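Local coordinates for Alr3699 protein (Nostoc sp., PDB 4XSO), which is of unknown function but has the two Rossmann-like domains of a GT-B glycosyltransferase, and probably belongs to that enzyme class, at residues G44-K47 with T48-Q52; K30-R33 with D34-L37. All blocks are in the same frame, centred on the assembly; numbering follows the deposited sequence.

Contact 1: residues G44-K47 with T48-Q52; sequences GAFK and TLLEQ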
loop_
_atom_site.group_PDB
_atom_site.type_symbol
_atom_site.label_atom_id
_atom_site.label_comp_id
_atom_site.label_asym_id
_atom_site.label_seq_id
_atom_site.Cartn_x
_atom_site.Cartn_y
_atom_site.Cartn_z
ATOM N N GLY A 44 -21.322 -7.121 -7.021
ATOM C CA GLY A 44 -22.371 -7.859 -6.338
ATOM C C GLY A 44 -23.678 -7.097 -6.273
ATOM O O GLY A 44 -23.836 -6.060 -6.926
ATOM N N ALA A 45 -24.600 -7.602 -5.451
ATOM C CA ALA A 45 -25.901 -6.985 -5.232
ATOM C C ALA A 45 -25.842 -5.593 -4.599
ATOM O O ALA A 45 -26.801 -4.828 -4.706
ATOM C CB ALA A 45 -26.743 -7.885 -4.356
ATOM N N PHE A 46 -24.733 -5.258 -3.939
ATOM C CA PHE A 46 -24.659 -3.991 -3.234
ATOM C C PHE A 46 -24.509 -2.830 -4.224
ATOM O O PHE A 46 -24.998 -1.741 -3.982
ATOM C CB PHE A 46 -23.525 -4.015 -2.219
ATOM C CG PHE A 46 -23.435 -2.772 -1.386
ATOM C CD1 PHE A 46 -24.566 -2.082 -0.997
ATOM C CD2 PHE A 46 -22.202 -2.266 -1.007
ATOM C CE1 PHE A 46 -24.467 -0.928 -0.256
ATOM C CE2 PHE A 46 -22.106 -1.098 -0.269
ATOM C CZ PHE A 46 -23.248 -0.426 0.107
ATOM N N LYS A 47 -23.797 -3.106 -5.292
ATOM C CA LYS A 47 -23.572 -2.212 -6.371
ATOM C C LYS A 47 -24.900 -1.835 -6.972
ATOM O O LYS A 47 -25.207 -0.634 -7.185
ATOM C CB LYS A 47 -22.727 -2.908 -7.440
ATOM C CG LYS A 47 -22.446 -1.945 -8.610
ATOM C CD LYS A 47 -21.435 -2.498 -9.545
ATOM C CE LYS A 47 -20.941 -1.474 -10.543
ATOM N NZ LYS A 47 -21.623 -1.623 -11.849
ATOM N N THR A 48 -25.703 -2.869 -7.243
ATOM C CA THR A 48 -27.067 -2.653 -7.809
ATOM C C THR A 48 -27.935 -1.780 -6.886
ATOM O O THR A 48 -28.563 -0.770 -7.363
ATOM C CB THR A 48 -27.736 -4.023 -8.233
ATOM O OG1 THR A 48 -26.816 -4.758 -9.052
ATOM C CG2 THR A 48 -28.987 -3.801 -9.068
ATOM N N LEU A 49 -27.919 -2.085 -5.585
ATOM C CA LEU A 49 -28.693 -1.280 -4.603
ATOM C C LEU A 49 -28.242 0.200 -4.561
ATOM O O LEU A 49 -29.086 1.100 -4.424
ATOM C CB LEU A 49 -28.630 -1.799 -3.171
ATOM C CG LEU A 49 -29.156 -3.184 -2.779
ATOM C CD1 LEU A 49 -28.832 -3.443 -1.292
ATOM C CD2 LEU A 49 -30.683 -3.297 -3.026
ATOM N N LEU A 50 -26.916 0.431 -4.716
ATOM C CA LEU A 50 -26.385 1.786 -4.769
ATOM C C LEU A 50 -26.905 2.488 -6.019
ATOM O O LEU A 50 -27.398 3.583 -5.947
ATOM C CB LEU A 50 -24.848 1.773 -4.746
ATOM C CG LEU A 50 -24.251 1.435 -3.365
ATOM C CD1 LEU A 50 -22.790 1.021 -3.526
ATOM C CD2 LEU A 50 -24.403 2.675 -2.479
ATOM N N GLU A 51 -26.861 1.825 -7.143
ATOM C CA GLU A 51 -27.400 2.386 -8.371
ATOM C C GLU A 51 -28.904 2.677 -8.248
ATOM O O GLU A 51 -29.378 3.796 -8.564
ATOM C CB GLU A 51 -27.123 1.419 -9.529
ATOM C CG GLU A 51 -25.659 1.373 -9.967
ATOM C CD GLU A 51 -25.348 0.173 -10.848
ATOM O OE1 GLU A 51 -26.192 -0.751 -10.954
ATOM O OE2 GLU A 51 -24.234 0.107 -11.371
ATOM N N GLN A 52 -29.641 1.752 -7.658
ATOM C CA GLN A 52 -31.076 1.980 -7.426
ATOM C C GLN A 52 -31.321 3.229 -6.597
ATOM O O GLN A 52 -32.400 3.793 -6.629
ATOM C CB GLN A 52 -31.713 0.782 -6.705
ATOM C CG GLN A 52 -31.663 -0.531 -7.539
ATOM C CD GLN A 52 -32.350 -1.705 -6.852
ATOM O OE1 GLN A 52 -32.696 -1.619 -5.674
ATOM N NE2 GLN A 52 -32.538 -2.814 -7.591
#
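Lys47 and Glu51, one turn apart on helix 45-52, are joined through both backbone and side chains; the helix is the connection of a beta-alpha-beta unit running from strand 36-40 to strand 57-59. The main chain keeps alpha-helical i to i+4 spacing: Glu51 N donates to Lys47 O at 3.0 Å, and Leu50 N and Leu49 N bond likewise to Phe46 O and Ala45 O. Gly44 occupies the N-cap position.

On the buried side, Phe46 has its CG anti to the backbone N, which carries the ring alongside the helix to Leu50. There CD1 of Leu50 sits over the middle of one ring face, 3.9 Å from the Phe46 centroid and 11° off the normal, a CH-pi contact. Leu49 CD1 lies instead at the ring edge, 4.5 Å from Phe46 CD1. Ile26 of helix 20-29 touches both Phe46 and Leu50.

Lys47 runs extended, over Val57 and Val59 of strand 57-59, until a bend at chi4 (-99°) turns the amine to Glu51. In the resulting salt bridge NZ of Lys47 meets OE2 of Glu51 at 3.2 Å, on the syn side and 24° out of the carboxylate plane.

Contact 2: residues K30-R33 with D34-L37; sequences KPYR and DRAL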
loop_
_atom_site.group_PDB
_atom_site.type_symbol
_atom_site.label_atom_id
_atom_site.label_comp_id
_atom_site.label_asym_id
_atom_site.label_seq_id
_atom_site.Cartn_x
_atom_site.Cartn_y
_atom_site.Cartn_z
ATOM N N LYS A 30 -26.465 8.941 1.062
ATOM C CA LYS A 30 -27.514 9.593 0.298
ATOM C C LYS A 30 -27.478 11.093 0.308
ATOM O O LYS A 30 -27.663 11.673 -0.741
ATOM C CB LYS A 30 -28.943 9.112 0.696
ATOM C CG LYS A 30 -29.482 8.004 -0.217
ATOM C CD LYS A 30 -30.962 7.662 0.022
ATOM C CE LYS A 30 -31.182 6.792 1.256
ATOM N NZ LYS A 30 -32.560 6.225 1.346
ATOM N N PRO A 31 -27.236 11.725 1.485
ATOM C CA PRO A 31 -27.159 13.166 1.558
ATOM C C PRO A 31 -26.018 13.723 0.721
ATOM O O PRO A 31 -25.992 14.948 0.456
ATOM C CB PRO A 31 -26.924 13.460 3.050
ATOM C CG PRO A 31 -27.408 12.256 3.749
ATOM C CD PRO A 31 -27.190 11.106 2.819
ATOM N N TYR A 32 -25.091 12.853 0.323
ATOM C CA TYR A 32 -23.845 13.337 -0.348
ATOM C C TYR A 32 -23.796 12.830 -1.780
ATOM O O TYR A 32 -22.781 12.982 -2.472
ATOM C CB TYR A 32 -22.576 12.841 0.405
ATOM C CG TYR A 32 -22.573 13.337 1.791
ATOM C CD1 TYR A 32 -22.188 14.663 2.059
ATOM C CD2 TYR A 32 -22.909 12.501 2.855
ATOM C CE1 TYR A 32 -22.210 15.191 3.344
ATOM C CE2 TYR A 32 -22.916 12.995 4.156
ATOM C CZ TYR A 32 -22.568 14.334 4.399
ATOM O OH TYR A 32 -22.659 14.846 5.669
ATOM N N ARG A 33 -24.907 12.267 -2.252
ATOM C CA ARG A 33 -24.858 11.560 -3.453
ATOM C C ARG A 33 -24.565 12.430 -4.697
ATOM O O ARG A 33 -24.228 11.847 -5.707
ATOM C CB ARG A 33 -26.070 10.637 -3.643
ATOM C CG ARG A 33 -27.303 11.326 -4.102
ATOM C CD ARG A 33 -28.414 10.331 -4.209
ATOM N NE ARG A 33 -29.561 10.992 -4.790
ATOM C CZ ARG A 33 -30.780 10.470 -4.846
ATOM N NH1 ARG A 33 -31.746 11.162 -5.428
ATOM N NH2 ARG A 33 -31.039 9.260 -4.349
ATOM N N ASP A 34 -24.680 13.760 -4.633
ATOM C CA ASP A 34 -24.248 14.613 -5.752
ATOM C C ASP A 34 -22.745 14.951 -5.681
ATOM O O ASP A 34 -22.185 15.591 -6.560
ATOM C CB ASP A 34 -25.018 15.901 -5.748
ATOM C CG ASP A 34 -25.005 16.581 -4.361
ATOM O OD1 ASP A 34 -24.726 15.942 -3.270
ATOM O OD2 ASP A 34 -25.226 17.768 -4.370
ATOM N N ARG A 35 -22.085 14.510 -4.633
ATOM C CA ARG A 35 -20.681 14.837 -4.449
ATOM C C ARG A 35 -19.944 13.669 -3.756
ATOM O O ARG A 35 -19.062 13.863 -2.882
ATOM C CB ARG A 35 -20.553 16.158 -3.652
ATOM C CG ARG A 35 -21.172 16.136 -2.242
ATOM C CD ARG A 35 -21.310 17.555 -1.699
ATOM N NE ARG A 35 -22.110 17.750 -0.486
ATOM C CZ ARG A 35 -21.683 17.952 0.756
ATOM N NH1 ARG A 35 -20.417 17.954 1.115
ATOM N NH2 ARG A 35 -22.556 18.114 1.685
ATOM N N ALA A 36 -20.328 12.468 -4.107
ATOM C CA ALA A 36 -19.669 11.290 -3.572
ATOM C C ALA A 36 -19.570 10.186 -4.569
ATOM O O ALA A 36 -20.220 10.254 -5.586
ATOM C CB ALA A 36 -20.382 10.840 -2.319
ATOM N N LEU A 37 -18.693 9.209 -4.279
ATOM C CA LEU A 37 -18.480 8.000 -5.012
ATOM C C LEU A 37 -18.311 6.891 -3.982
ATOM O O LEU A 37 -17.544 7.055 -3.038
ATOM C CB LEU A 37 -17.217 8.110 -5.869
ATOM C CG LEU A 37 -16.882 6.900 -6.753
ATOM C CD1 LEU A 37 -18.036 6.486 -7.636
ATOM C CD2 LEU A 37 -15.650 7.229 -7.631
#
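Tyr32 and Arg35 are the first and last residues of a type I beta turn, and they meet through backbone and side chain alike. The polar backbone evidence is one bond: Arg35 N donates to Tyr32 O at 2.7 Å, with an N-H...O angle of 158°.

The flat groups of the same two residues make the second kind of contact. Their planes are 75° apart, so the tyrosine presents its edge to a face of the guanidinium rather than stacking on it. Tyr32 CD1 lies over the middle of that face, 3.6 Å from Arg35 CZ, and Tyr32 CE1 comes within 3.4 Å of Arg35 NH2. Arg35 can reach along the ring edge because its chain is extended from CG to NE after a first torsion of 60°. Its NH1 is hydrogen-bonded to Met7 O, which anchors the guanidinium from outside the turn.

Apolar packing is the third element. Tyr32 CB is 4.0 Å from Ala36 CB, while Pro31 CB covers one ring face near its rim; Ala378 and Leu381 of helix 370-382 also touch Tyr32. Together these contacts describe an alpha-to-beta connection in a Rossmann-like domain, a type I turn leading from helix 20-29 into parallel strand 36-40.

In the fold
From the N terminus, strand 9-13 leads through helix 20-29 to contact 2, whose tight turn closes the short connection into strand 36-40. The chain runs through the sheet as strand 36-40 and then turns into helix 45-52, where contact 1 closes successive helical turns before strand 57-59. The contacts are therefore in series, neither nested nor crossed; their centres lie 15 Å apart and their nearest atoms about 6 Å apart, without touching. Contact 1 packs against strands 36-40 and 57-59 and helix 20-29, at one border of the seven-stranded parallel sheet. Contact 2 joins strand 9-13 to the C-terminal helix 370-382, which returns to this domain.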